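Local coordinates for putative mandelate racemase (Bordetella bronchiseptica, PDB 3OZY), which is of unknown function but, as a magnesium-binding member of the enolase superfamily, probably acts on a carboxylate substrate such as a sugar acid, at residues G109-L114 with G283-L288; L172-A177 with I198-N203; N184-R189 with L218-C223; W225-L230 with T252-Y257. One frame throughout, in Å; residues are numbered along the deposited sequence. Where two conformers were deposited one is given.

In the fold
Contacts 2, 3 and 4 lie within the beta-alpha barrel domain, whereas contact 1 ties the helix 102-122 to a barrel helix on the opposite side of the chain's centre from contacts 2 and 3, its centre about 29 Å and 36 Å from theirs. Contacts 2 and 4 meet at the magnesium ion: the first supplies Asp-201, the second Glu-227 and Glu-254, and their neighbouring strands 197-201 and 225-227 put their centres about 11 Å apart. Contact 3 lies against the outer side of strands 169-173, 197-201 and 225-227, where Leu-185 packs on Leu-172 and Val-200 and Leu-218 on Phe-226. Contact 1 comes nearer to contact 4, about 6 Å between nearest atoms, without touching it.

Contact 1: G109-L114 with G283-L288; sequences GVDIAL and GITEAL
Asp-111 reaches across from the helix 102-122 to the first turn of the barrel helix 284-296, where its carboxylate meets the backbone and side chain of Thr-285. This is a helix N-terminus bound by a carboxylate from another helix, and it joins the N-terminal part of the chain to the enolase-type beta-alpha barrel. The two helix segments run nearly perpendicular, at 95°, and the side chains of Asp-111 and Thr-285 also cross at about a right angle. With CG anti to the backbone N (chi1 -177°), the carboxylate is carried toward the other helix and presents one oxygen to each donor. Asp-111 OD2 accepts from Thr-285 N at 2.9 Å, an almost straight bond that arrives on the syn side but 29° out of the carboxylate plane. A negative group suits this place, since the amide N-H groups of a first helical turn lack carbonyl partners within the helix and point out of its N-terminal end, and the helix dipole would favour an anion there. Gly-283, at the N-cap position, has no side chain to block the approach, and its CA lies 3.4 Å from Asp-111 OD2. Beside this polar pair, Ile-112 and Ile-284 cross at right angles and touch through their CG1 atoms at 4.0 Å. Trp-115 gives Thr-285 OG1 a further hydrogen-bond partner. The hydroxyl itself donates to the syn lone pair of Asp-111 OD1, with Thr-285 OG1 and Asp-111 OD1 2.6 Å apart.

Contact 2: L172-A177 with I198-N203; sequences LKVGRA and ILVDAN. With MG (magnesium ion), chain C; ACY (acetic acid), chain H; ACY (acetic acid), chain I.
Lys-173 and Asp-201 are paired on neighbouring parallel strands, their side chains lying side by side and pointing the same way. Backbone hydrogen bonds set this register. Leu-172 N donates to Leu-199 O and Leu-172 O accepts from Asp-201 N, while Val-174 N donates to Asp-201 O at 2.9 Å just beyond the paired residues.

The charged interactions gather on the face that carries Lys-173 and Asp-201. The lysine chain bends at its second torsion (chi2 -69°), and Lys-173 NZ comes to Asp-201 OD2 at 2.9 Å in a salt bridge, meeting that oxygen from above the carboxylate plane. Asp-201 OD2 also binds the magnesium ion at 2.3 Å, so metal and ammonium group share one oxygen. Lys-173 NZ donates as well to a lone pair of Asn-203 OD1 at 3.0 Å, in the carbonyl plane, and to an acetate probably left from the crystallisation liquor. Asp-201 OD1 is occupied separately: it accepts from Asn-203 N at 2.9 Å, closing an Asx turn, and from a water that is itself a magnesium ligand.

Apolar contact fills the other side. Val-174 CG2 presses on Val-200 CG1 at 3.3 Å, tighter than usual, and also meets Ala-202 CB; compact branched and small residues fit between strand and helix 178-192, whose Leu-185 packs on Val-200.

Strand 169-173, helix 178-192 and strand 197-201 form a beta-alpha-beta unit of the barrel. Lys-171 and Lys-173 make a Lys-X-Lys pattern ending the first strand, with metal-binding Asp-201 on the next, as in the mandelate racemase group.

Contact 3: N184-R189 with L218-C223; sequences NLRAMR and LDEAGC
Arg-189 leaves the helix 178-192 toward the end of the neighbouring helix 208-220, with CB directed at the other segment. Arg-189 CG, anti to the backbone N (chi1 174°), lies 4.2 Å from Ala-221 O and CD 4.0 Å from it. Bends at the next two torsions then turn the NE/NH2 edge of the guanidinium to that carbonyl, a side-on grip of one oxygen by two nitrogens. Arg-189 NE donates to Ala-221 O at 2.8 Å. Arg-189 NH2 donates to Ala-221 O at 3.0 Å, and also reaches a water that bonds in turn to Gly-222 O. NH1 turns to Gly-193 O and Val-196 O. A long, many-donor side chain suits this place: a Schellman motif with positive phi at Gly-222 ends the helix, and Ala-221 O, next to it, accepts from the arginine.

Deeper in, Leu-185 packs on Leu-218 and Cys-223, apolar groups against the strands of the barrel. Toward solvent, Arg-186 NE and Glu-220 OE2 form only a long salt bridge at 3.7 Å. The contact thus pairs two adjacent outer helices of the beta-alpha barrel, and its two hydrogen bonds across the segments join a charged group to a backbone carbonyl, which should depend little on the ionisation of a partner.

Contact 4: W225-L230 with T252-Y257; sequences WFEEPL and TGENLY. With MG (magnesium ion), chain C.
Glu-227 and Glu-254 meet through the magnesium ion, each binding it by OE2 at 2.2 Å. Their side chains cross at about a right angle with the carboxylate planes 75° apart, and Glu-227 OE2 stands 3.1 Å from Glu-254 OE2, a closeness that the shared cation offsets. Asp-201 and three waters complete the shell.

In the second shell, Glu-228 lies with its carboxylate stacked over that of Glu-254, the planes 24° apart. Glu-228 OE1 accepts a hydrogen bond from a magnesium-bound water, 2.7 Å from its oxygen. Glu-228 OE2 receives Asn-255 ND2 at 2.9 Å on the syn lone pair, and accepts from a second water that also touches Thr-252 OG1 and Asn-255 N. Glutamate, long and extended beyond CG, spans from one strand end to the next here.

Farther out, Glu-227 OE1 is held by Lys-171 and Gln-275, while Arg-280 binds Asn-255 OD1 and the Glu-254 carbonyl. A type I turn from Gly-253 to Leu-256 turns Glu-254 to the metal and Asn-255 to Glu-228.

These strand-end acids form the metal site expected of an enolase-type barrel. The crowding of carboxylates implies that the magnesium ion, with Lys-171 paired to Glu-227 OE1, probably offsets their charge.

Contact 1: G109-L114 with G283-L288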
loop_
_atom_site.group_PDB
_atom_site.type_symbol
_atom_site.label_atom_id
_atom_site.label_comp_id
_atom_site.label_asym_id
_atom_site.label_seq_id
_atom_site.Cartn_x
_atom_site.Cartn_y
_atom_site.Cartn_z
ATOM N N GLY A 109 8.635 4.333 -10.986
ATOM C CA GLY A 109 9.478 5.404 -11.503
ATOM C C GLY A 109 10.867 4.896 -11.859
ATOM O O GLY A 109 11.432 5.245 -12.902
ATOM N N VAL A 110 11.409 4.040 -10.992
ATOM C CA VAL A 110 12.723 3.446 -11.222
ATOM C C VAL A 110 12.689 2.474 -12.403
ATOM O O VAL A 110 13.582 2.475 -13.258
ATOM C CB VAL A 110 13.222 2.747 -9.946
ATOM C CG1 VAL A 110 14.472 1.896 -10.227
ATOM C CG2 VAL A 110 13.474 3.785 -8.844
ATOM N N ASP A 111 11.638 1.661 -12.470
ATOM C CA ASP A 111 11.461 0.726 -13.582
ATOM C C ASP A 111 11.378 1.454 -14.931
ATOM O O ASP A 111 11.996 1.033 -15.914
ATOM C CB ASP A 111 10.218 -0.147 -13.345
ATOM C CG ASP A 111 10.019 -1.201 -14.424
ATOM O OD1 ASP A 111 10.615 -2.297 -14.306
ATOM O OD2 ASP A 111 9.267 -0.952 -15.393
ATOM N N ILE A 112 10.616 2.541 -14.981
ATOM C CA ILE A 112 10.560 3.353 -16.191
ATOM C C ILE A 112 11.960 3.850 -16.552
ATOM O O ILE A 112 12.355 3.796 -17.712
ATOM C CB ILE A 112 9.575 4.531 -16.043
ATOM C CG1 ILE A 112 8.131 4.009 -16.071
ATOM C CG2 ILE A 112 9.771 5.531 -17.171
ATOM C CD1 ILE A 112 7.081 5.016 -15.627
ATOM N N ALA A 113 12.719 4.307 -15.558
ATOM C CA ALA A 113 14.075 4.789 -15.825
ATOM C C ALA A 113 14.964 3.677 -16.391
ATOM O O ALA A 113 15.786 3.930 -17.275
ATOM C CB ALA A 113 14.693 5.408 -14.571
ATOM N N LEU A 114 14.801 2.450 -15.897
ATOM C CA LEU A 114 15.584 1.336 -16.423
ATOM C C LEU A 114 15.226 1.049 -17.880
ATOM O O LEU A 114 16.095 0.735 -18.684
ATOM C CB LEU A 114 15.407 0.085 -15.565
ATOM C CG LEU A 114 15.993 0.180 -14.155
ATOM C CD1 LEU A 114 15.680 -1.069 -13.357
ATOM C CD2 LEU A 114 17.507 0.406 -14.214
ATOM N N GLY A 283 5.436 -0.239 -12.845
ATOM C CA GLY A 283 6.435 0.042 -13.868
ATOM C C GLY A 283 5.949 -0.323 -15.253
ATOM O O GLY A 283 4.846 -0.845 -15.406
ATOM N N ILE A 284 6.756 -0.029 -16.268
ATOM C CA ILE A 284 6.513 -0.592 -17.587
ATOM C C ILE A 284 6.479 -2.128 -17.502
ATOM O O ILE A 284 5.617 -2.770 -18.091
ATOM C CB ILE A 284 7.583 -0.096 -18.577
ATOM C CG1 ILE A 284 7.263 1.352 -18.976
ATOM C CG2 ILE A 284 7.666 -1.010 -19.786
ATOM C CD1 ILE A 284 8.361 2.039 -19.805
ATOM N N THR A 285 7.397 -2.711 -16.741
ATOM C CA THR A 285 7.442 -4.165 -16.590
ATOM C C THR A 285 6.097 -4.724 -16.114
ATOM O O THR A 285 5.577 -5.704 -16.658
ATOM C CB THR A 285 8.557 -4.557 -15.614
ATOM O OG1 THR A 285 9.794 -4.006 -16.085
ATOM C CG2 THR A 285 8.680 -6.076 -15.492
ATOM N N GLU A 286 5.519 -4.071 -15.116
ATOM C CA GLU A 286 4.272 -4.551 -14.538
ATOM C C GLU A 286 3.056 -4.218 -15.418
ATOM O O GLU A 286 2.153 -5.046 -15.583
ATOM C CB GLU A 286 4.108 -4.002 -13.120
ATOM C CG GLU A 286 2.981 -4.654 -12.317
ATOM C CD GLU A 286 3.262 -6.100 -11.930
ATOM O OE1 GLU A 286 4.343 -6.640 -12.259
ATOM O OE2 GLU A 286 2.376 -6.709 -11.298
ATOM N N ALA A 287 3.028 -3.023 -16.000
ATOM C CA ALA A 287 1.928 -2.665 -16.893
ATOM C C ALA A 287 1.846 -3.599 -18.099
ATOM O O ALA A 287 0.750 -3.918 -18.562
ATOM C CB ALA A 287 2.053 -1.212 -17.351
ATOM N N LEU A 288 2.996 -4.036 -18.612
ATOM C CA LEU A 288 3.011 -4.996 -19.713
ATOM C C LEU A 288 2.248 -6.259 -19.340
ATOM O O LEU A 288 1.461 -6.789 -20.139
ATOM C CB LEU A 288 4.441 -5.375 -20.092
ATOM C CG LEU A 288 5.217 -4.328 -20.885
ATOM C CD1 LEU A 288 6.675 -4.754 -20.958
ATOM C CD2 LEU A 288 4.625 -4.165 -22.280
#

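Contact 2: L172-A177 with I198-N203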
loop_
_atom_site.group_PDB
_atom_site.type_symbol
_atom_site.label_atom_id
_atom_site.label_comp_id
_atom_site.label_asym_id
_atom_site.label_seq_id
_atom_site.Cartn_x
_atom_site.Cartn_y
_atom_site.Cartn_z
ATOM N N LEU A 172 -15.286 13.741 -17.889
ATOM C CA LEU A 172 -15.924 14.614 -16.909
ATOM C C LEU A 172 -15.763 14.067 -15.498
ATOM O O LEU A 172 -16.041 12.887 -15.247
ATOM C CB LEU A 172 -17.422 14.719 -17.208
ATOM C CG LEU A 172 -18.253 15.511 -16.192
ATOM C CD1 LEU A 172 -17.925 17.008 -16.291
ATOM C CD2 LEU A 172 -19.749 15.267 -16.406
ATOM N N LYS A 173 -15.318 14.909 -14.575
ATOM C CA LYS A 173 -15.292 14.545 -13.164
ATOM C C LYS A 173 -16.668 14.718 -12.533
ATOM O O LYS A 173 -17.338 15.734 -12.750
ATOM C CB LYS A 173 -14.284 15.422 -12.426
ATOM C CG LYS A 173 -12.864 15.298 -12.931
ATOM C CD LYS A 173 -12.297 13.921 -12.593
ATOM C CE LYS A 173 -10.810 13.859 -12.865
ATOM N NZ LYS A 173 -10.198 12.629 -12.280
ATOM N N VAL A 174 -17.071 13.741 -11.730
ATOM C CA VAL A 174 -18.372 13.747 -11.077
ATOM C C VAL A 174 -18.227 13.266 -9.636
ATOM O O VAL A 174 -17.133 12.911 -9.185
ATOM C CB VAL A 174 -19.363 12.817 -11.812
ATOM C CG1 VAL A 174 -19.520 13.234 -13.280
ATOM C CG2 VAL A 174 -18.913 11.349 -11.706
ATOM N N GLY A 175 -19.332 13.286 -8.898
ATOM C CA GLY A 175 -19.365 12.598 -7.622
ATOM C C GLY A 175 -19.825 13.395 -6.422
ATOM O O GLY A 175 -20.253 12.806 -5.427
ATOM N N ARG A 176 -19.727 14.716 -6.490
ATOM C CA ARG A 176 -20.124 15.547 -5.358
ATOM C C ARG A 176 -21.615 15.852 -5.363
ATOM O O ARG A 176 -22.280 15.781 -4.327
ATOM C CB ARG A 176 -19.344 16.856 -5.346
ATOM C CG ARG A 176 -19.748 17.761 -4.201
ATOM C CD ARG A 176 -18.796 18.926 -4.074
ATOM N NE ARG A 176 -18.776 19.743 -5.281
ATOM C CZ ARG A 176 -17.933 20.747 -5.470
ATOM N NH1 ARG A 176 -17.046 21.044 -4.527
ATOM N NH2 ARG A 176 -17.971 21.447 -6.594
ATOM N N ALA A 177 -22.130 16.200 -6.534
ATOM C CA ALA A 177 -23.535 16.570 -6.672
ATOM C C ALA A 177 -24.119 15.864 -7.884
ATOM O O ALA A 177 -24.152 16.421 -8.975
ATOM C CB ALA A 177 -23.674 18.079 -6.814
ATOM N N ILE A 198 -17.763 10.336 -24.391
ATOM C CA ILE A 198 -17.766 11.026 -23.114
ATOM C C ILE A 198 -17.529 10.009 -22.012
ATOM O O ILE A 198 -18.293 9.044 -21.863
ATOM C CB ILE A 198 -19.095 11.791 -22.877
ATOM C CG1 ILE A 198 -19.312 12.851 -23.966
ATOM C CG2 ILE A 198 -19.098 12.444 -21.505
ATOM C CD1 ILE A 198 -20.679 13.518 -23.914
ATOM N N LEU A 199 -16.455 10.229 -21.264
ATOM C CA LEU A 199 -16.045 9.375 -20.152
ATOM C C LEU A 199 -16.387 10.098 -18.857
ATOM O O LEU A 199 -16.414 11.325 -18.831
ATOM C CB LEU A 199 -14.532 9.162 -20.206
ATOM C CG LEU A 199 -13.945 8.312 -21.339
ATOM C CD1 LEU A 199 -14.374 8.747 -22.738
ATOM C CD2 LEU A 199 -12.431 8.340 -21.211
ATOM N N VAL A 200 -16.643 9.352 -17.786
ATOM C CA VAL A 200 -16.985 9.938 -16.495
ATOM C C VAL A 200 -16.085 9.329 -15.417
ATOM O O VAL A 200 -15.737 8.140 -15.503
ATOM C CB VAL A 200 -18.474 9.679 -16.177
ATOM C CG1 VAL A 200 -18.794 9.974 -14.732
ATOM C CG2 VAL A 200 -19.368 10.501 -17.114
ATOM N N ASP A 201 -15.696 10.131 -14.424
ATOM C CA ASP A 201 -14.758 9.701 -13.391
ATOM C C ASP A 201 -15.201 10.273 -12.051
ATOM O O ASP A 201 -15.228 11.501 -11.878
ATOM C CB ASP A 201 -13.359 10.204 -13.771
ATOM C CG ASP A 201 -12.282 9.801 -12.789
ATOM O OD1 ASP A 201 -12.586 9.283 -11.695
ATOM O OD2 ASP A 201 -11.098 10.048 -13.122
ATOM N N ALA A 202 -15.571 9.387 -11.120
ATOM C CA ALA A 202 -16.092 9.798 -9.820
ATOM C C ALA A 202 -15.032 9.849 -8.719
ATOM O O ALA A 202 -15.350 10.217 -7.599
ATOM C CB ALA A 202 -17.246 8.889 -9.389
ATOM N N ASN A 203 -13.789 9.473 -9.015
ATOM C CA ASN A 203 -12.734 9.508 -7.995
ATOM C C ASN A 203 -13.150 8.852 -6.672
ATOM O O ASN A 203 -12.846 9.364 -5.588
ATOM C CB ASN A 203 -12.256 10.944 -7.740
ATOM C CG ASN A 203 -11.381 11.466 -8.851
ATOM O OD1 ASN A 203 -11.862 12.116 -9.785
ATOM N ND2 ASN A 203 -10.085 11.191 -8.760
HETATM MG MG MG C . -9.115 8.953 -12.604
HETATM C C ACY H . -20.059 19.920 -9.016
HETATM O O ACY H . -20.021 19.130 -8.045
HETATM O OXT ACY H . -19.637 21.094 -8.953
HETATM C CH3 ACY H . -20.648 19.439 -10.311
HETATM C C ACY I . -7.540 14.016 -10.314
HETATM O O ACY I . -8.734 13.689 -10.191
HETATM O OXT ACY I . -7.141 14.866 -11.138
HETATM C CH3 ACY I . -6.513 13.380 -9.424
HETATM O O HOH W 1 -14.279 13.346 -9.051
HETATM O O HOH W 2 -10.279 8.447 -10.777
HETATM O O HOH W 3 -8.361 10.637 -11.111
HETATM O O HOH W 4 -7.823 10.129 -14.204
#

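Contact 3: N184-R189 with L218-C223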
loop_
_atom_site.group_PDB
_atom_site.type_symbol
_atom_site.label_atom_id
_atom_site.label_comp_id
_atom_site.label_asym_id
_atom_site.label_seq_id
_atom_site.Cartn_x
_atom_site.Cartn_y
_atom_site.Cartn_z
ATOM N N ASN A 184 -24.940 18.228 -16.325
ATOM C CA ASN A 184 -23.747 18.508 -17.116
ATOM C C ASN A 184 -23.607 17.525 -18.271
ATOM O O ASN A 184 -23.368 17.907 -19.416
ATOM C CB ASN A 184 -22.494 18.458 -16.243
ATOM C CG ASN A 184 -22.413 19.609 -15.276
ATOM O OD1 ASN A 184 -23.248 20.513 -15.290
ATOM N ND2 ASN A 184 -21.382 19.594 -14.432
ATOM N N LEU A 185 -23.751 16.238 -17.965
ATOM C CA LEU A 185 -23.637 15.199 -18.987
ATOM C C LEU A 185 -24.687 15.343 -20.074
ATOM O O LEU A 185 -24.391 15.200 -21.260
ATOM C CB LEU A 185 -23.759 13.812 -18.364
ATOM C CG LEU A 185 -22.523 13.274 -17.661
ATOM C CD1 LEU A 185 -22.901 12.021 -16.903
ATOM C CD2 LEU A 185 -21.408 12.993 -18.662
ATOM N N ARG A 186 -25.923 15.615 -19.672
ATOM C CA ARG A 186 -26.983 15.776 -20.654
ATOM C C ARG A 186 -26.677 16.955 -21.585
ATOM O O ARG A 186 -26.856 16.858 -22.790
ATOM C CB ARG A 186 -28.357 15.928 -19.989
ATOM C CG ARG A 186 -28.832 14.658 -19.288
ATOM C CD ARG A 186 -30.281 14.775 -18.854
ATOM N NE ARG A 186 -30.610 13.857 -17.766
ATOM C CZ ARG A 186 -30.655 14.217 -16.485
ATOM N NH1 ARG A 186 -30.390 15.473 -16.136
ATOM N NH2 ARG A 186 -30.960 13.329 -15.553
ATOM N N ALA A 187 -26.191 18.061 -21.024
ATOM C CA ALA A 187 -25.872 19.231 -21.839
ATOM C C ALA A 187 -24.690 18.944 -22.761
ATOM O O ALA A 187 -24.678 19.345 -23.923
ATOM C CB ALA A 187 -25.578 20.433 -20.950
ATOM N N MET A 188 -23.684 18.253 -22.228
ATOM C CA MET A 188 -22.515 17.875 -23.014
ATOM C C MET A 188 -22.879 17.019 -24.224
ATOM O O MET A 188 -22.454 17.297 -25.339
ATOM C CB MET A 188 -21.487 17.156 -22.136
ATOM C CG MET A 188 -20.773 18.091 -21.162
ATOM S SD MET A 188 -19.996 17.197 -19.800
ATOM C CE MET A 188 -18.709 16.323 -20.674
ATOM N N ARG A 189 -23.676 15.976 -24.001
ATOM C CA ARG A 189 -24.071 15.086 -25.087
ATOM C C ARG A 189 -24.889 15.822 -26.148
ATOM O O ARG A 189 -24.683 15.632 -27.347
ATOM C CB ARG A 189 -24.848 13.886 -24.541
ATOM C CG ARG A 189 -25.429 12.985 -25.618
ATOM C CD ARG A 189 -24.353 12.397 -26.514
ATOM N NE ARG A 189 -23.561 11.398 -25.802
ATOM C CZ ARG A 189 -22.313 11.063 -26.110
ATOM N NH1 ARG A 189 -21.685 11.648 -27.125
ATOM N NH2 ARG A 189 -21.691 10.127 -25.403
ATOM N N LEU A 218 -25.602 7.533 -17.156
ATOM C CA LEU A 218 -24.458 7.339 -18.055
ATOM C C LEU A 218 -24.870 6.501 -19.259
ATOM O O LEU A 218 -24.438 6.736 -20.390
ATOM C CB LEU A 218 -23.280 6.673 -17.341
ATOM C CG LEU A 218 -22.861 7.290 -16.005
ATOM C CD1 LEU A 218 -21.561 6.625 -15.547
ATOM C CD2 LEU A 218 -22.708 8.797 -16.066
ATOM N N ASP A 219 -25.715 5.508 -19.012
ATOM C CA ASP A 219 -26.222 4.645 -20.072
ATOM C C ASP A 219 -27.071 5.475 -21.050
ATOM O O ASP A 219 -26.856 5.440 -22.260
ATOM C CB ASP A 219 -27.021 3.518 -19.401
ATOM C CG ASP A 219 -27.434 2.411 -20.348
ATOM O OD1 ASP A 219 -27.115 2.455 -21.548
ATOM O OD2 ASP A 219 -28.098 1.476 -19.857
ATOM N N GLU A 220 -27.996 6.252 -20.511
ATOM C CA GLU A 220 -28.828 7.137 -21.316
ATOM C C GLU A 220 -27.981 8.056 -22.202
ATOM O O GLU A 220 -28.316 8.284 -23.378
ATOM C CB GLU A 220 -29.708 7.969 -20.381
ATOM C CG GLU A 220 -30.524 9.071 -21.042
ATOM C CD GLU A 220 -31.082 10.053 -20.019
ATOM O OE1 GLU A 220 -31.446 9.614 -18.905
ATOM O OE2 GLU A 220 -31.150 11.264 -20.321
ATOM N N ALA A 221 -26.886 8.573 -21.644
ATOM C CA ALA A 221 -25.998 9.502 -22.354
ATOM C C ALA A 221 -24.959 8.797 -23.221
ATOM O O ALA A 221 -24.133 9.447 -23.861
ATOM C CB ALA A 221 -25.305 10.447 -21.364
ATOM N N GLY A 222 -24.986 7.471 -23.234
ATOM C CA GLY A 222 -24.064 6.710 -24.057
ATOM C C GLY A 222 -22.604 6.881 -23.679
ATOM O O GLY A 222 -21.719 6.853 -24.534
ATOM N N CYS A 223 -22.339 7.029 -22.385
ATOM C CA CYS A 223 -20.961 7.222 -21.932
ATOM C C CYS A 223 -20.069 6.010 -22.179
ATOM O O CYS A 223 -20.502 4.861 -22.068
ATOM C CB CYS A 223 -20.928 7.606 -20.456
ATOM S SG CYS A 223 -21.656 9.214 -20.130
HETATM O O HOH W 5 -19.420 8.160 -25.183
#

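Contact 4: W225-L230 with T252-Y257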
loop_
_atom_site.group_PDB
_atom_site.type_symbol
_atom_site.label_atom_id
_atom_site.label_comp_id
_atom_site.label_asym_id
_atom_site.label_seq_id
_atom_site.Cartn_x
_atom_site.Cartn_y
_atom_site.Cartn_z
ATOM N N TRP A 225 -17.152 5.065 -20.460
ATOM C CA TRP A 225 -16.825 4.379 -19.220
ATOM C C TRP A 225 -17.172 5.197 -17.992
ATOM O O TRP A 225 -17.389 6.409 -18.092
ATOM C CB TRP A 225 -15.372 3.875 -19.193
ATOM C CG TRP A 225 -14.224 4.855 -18.932
ATOM C CD1 TRP A 225 -14.161 5.890 -18.022
ATOM C CD2 TRP A 225 -12.929 4.762 -19.527
ATOM N NE1 TRP A 225 -12.898 6.471 -18.064
ATOM C CE2 TRP A 225 -12.128 5.788 -18.978
ATOM C CE3 TRP A 225 -12.374 3.913 -20.491
ATOM C CZ2 TRP A 225 -10.796 5.984 -19.370
ATOM C CZ3 TRP A 225 -11.059 4.105 -20.878
ATOM C CH2 TRP A 225 -10.284 5.132 -20.322
ATOM N N PHE A 226 -17.243 4.494 -16.860
ATOM C CA PHE A 226 -17.526 5.023 -15.524
ATOM C C PHE A 226 -16.294 4.640 -14.702
ATOM O O PHE A 226 -16.115 3.468 -14.338
ATOM C CB PHE A 226 -18.768 4.296 -14.983
ATOM C CG PHE A 226 -19.399 4.906 -13.752
ATOM C CD1 PHE A 226 -18.951 6.086 -13.196
ATOM C CD2 PHE A 226 -20.503 4.277 -13.189
ATOM C CE1 PHE A 226 -19.600 6.630 -12.085
ATOM C CE2 PHE A 226 -21.148 4.802 -12.093
ATOM C CZ PHE A 226 -20.698 5.977 -11.530
ATOM N N GLU A 227 -15.432 5.618 -14.434
ATOM C CA GLU A 227 -14.130 5.397 -13.804
ATOM C C GLU A 227 -14.178 5.683 -12.302
ATOM O O GLU A 227 -14.814 6.651 -11.870
ATOM C CB GLU A 227 -13.095 6.284 -14.495
ATOM C CG GLU A 227 -11.763 6.375 -13.795
ATOM C CD GLU A 227 -10.727 7.079 -14.636
ATOM O OE1 GLU A 227 -10.992 7.337 -15.830
ATOM O OE2 GLU A 227 -9.634 7.370 -14.108
ATOM N N GLU A 228 -13.501 4.837 -11.520
ATOM C CA GLU A 228 -13.535 4.904 -10.054
ATOM C C GLU A 228 -14.924 5.272 -9.533
ATOM O O GLU A 228 -15.095 6.223 -8.768
ATOM C CB GLU A 228 -12.460 5.848 -9.495
ATOM C CG GLU A 228 -11.038 5.305 -9.650
ATOM C CD GLU A 228 -10.071 5.980 -8.700
ATOM O OE1 GLU A 228 -10.260 7.187 -8.414
ATOM O OE2 GLU A 228 -9.129 5.314 -8.222
ATOM N N PRO A 229 -15.940 4.498 -9.923
ATOM C CA PRO A 229 -17.288 4.835 -9.451
ATOM C C PRO A 229 -17.410 4.695 -7.935
ATOM O O PRO A 229 -18.188 5.429 -7.313
ATOM C CB PRO A 229 -18.164 3.789 -10.143
ATOM C CG PRO A 229 -17.233 2.612 -10.378
ATOM C CD PRO A 229 -15.921 3.269 -10.737
ATOM N N LEU A 230 -16.641 3.770 -7.353
ATOM C CA LEU A 230 -16.706 3.441 -5.929
ATOM C C LEU A 230 -15.309 3.422 -5.346
ATOM O O LEU A 230 -14.317 3.448 -6.072
ATOM C CB LEU A 230 -17.302 2.039 -5.734
ATOM C CG LEU A 230 -18.655 1.777 -6.395
ATOM C CD1 LEU A 230 -18.973 0.289 -6.370
ATOM C CD2 LEU A 230 -19.761 2.566 -5.707
ATOM N N THR A 252 -11.396 1.118 -13.572
ATOM C CA THR A 252 -10.664 1.545 -12.391
ATOM C C THR A 252 -9.217 1.099 -12.527
ATOM O O THR A 252 -8.898 0.203 -13.311
ATOM C CB THR A 252 -11.304 1.021 -11.077
ATOM O OG1 THR A 252 -10.647 1.631 -9.962
ATOM C CG2 THR A 252 -11.227 -0.521 -10.972
ATOM N N GLY A 253 -8.321 1.760 -11.804
ATOM C CA GLY A 253 -6.961 1.262 -11.742
ATOM C C GLY A 253 -5.864 2.215 -11.326
ATOM O O GLY A 253 -4.780 1.752 -10.971
ATOM N N GLU A 254 -6.103 3.521 -11.350
ATOM C CA GLU A 254 -5.028 4.433 -10.960
ATOM C C GLU A 254 -4.611 4.239 -9.504
ATOM O O GLU A 254 -3.480 4.552 -9.137
ATOM C CB GLU A 254 -5.387 5.886 -11.226
ATOM C CG GLU A 254 -6.322 6.489 -10.220
ATOM C CD GLU A 254 -6.927 7.763 -10.738
ATOM O OE1 GLU A 254 -6.799 8.802 -10.068
ATOM O OE2 GLU A 254 -7.519 7.714 -11.827
ATOM N N ASN A 255 -5.512 3.711 -8.679
ATOM C CA ASN A 255 -5.220 3.546 -7.262
ATOM C C ASN A 255 -5.143 2.088 -6.812
ATOM O O ASN A 255 -5.137 1.799 -5.618
ATOM C CB ASN A 255 -6.196 4.378 -6.423
ATOM C CG ASN A 255 -5.913 5.859 -6.545
ATOM O OD1 ASN A 255 -4.778 6.297 -6.337
ATOM N ND2 ASN A 255 -6.924 6.633 -6.916
ATOM N N LEU A 256 -5.053 1.190 -7.791
ATOM C CA LEU A 256 -4.818 -0.236 -7.564
ATOM C C LEU A 256 -3.409 -0.560 -8.017
ATOM O O LEU A 256 -2.915 0.011 -8.984
ATOM C CB LEU A 256 -5.818 -1.072 -8.361
ATOM C CG LEU A 256 -7.273 -0.915 -7.945
ATOM C CD1 LEU A 256 -8.153 -1.607 -8.974
ATOM C CD2 LEU A 256 -7.489 -1.501 -6.561
ATOM N N TYR A 257 -2.755 -1.475 -7.310
ATOM C CA TYR A 257 -1.329 -1.714 -7.492
ATOM C C TYR A 257 -1.004 -3.167 -7.806
ATOM O O TYR A 257 -1.490 -4.080 -7.130
ATOM C CB TYR A 257 -0.572 -1.284 -6.232
ATOM C CG TYR A 257 -0.651 0.206 -5.991
ATOM C CD1 TYR A 257 0.318 1.064 -6.509
ATOM C CD2 TYR A 257 -1.696 0.767 -5.255
ATOM C CE1 TYR A 257 0.246 2.428 -6.306
ATOM C CE2 TYR A 257 -1.778 2.141 -5.053
ATOM C CZ TYR A 257 -0.798 2.963 -5.579
ATOM O OH TYR A 257 -0.841 4.333 -5.401
HETATM MG MG MG C . -9.115 8.953 -12.604
HETATM O O HOH W 6 -8.257 3.001 -9.163
HETATM O O HOH W 2 -10.279 8.447 -10.777
HETATM O O HOH W 7 -12.802 2.269 -8.302
HETATM O O HOH W 3 -8.361 10.637 -11.111
HETATM O O HOH W 4 -7.823 10.129 -14.204
#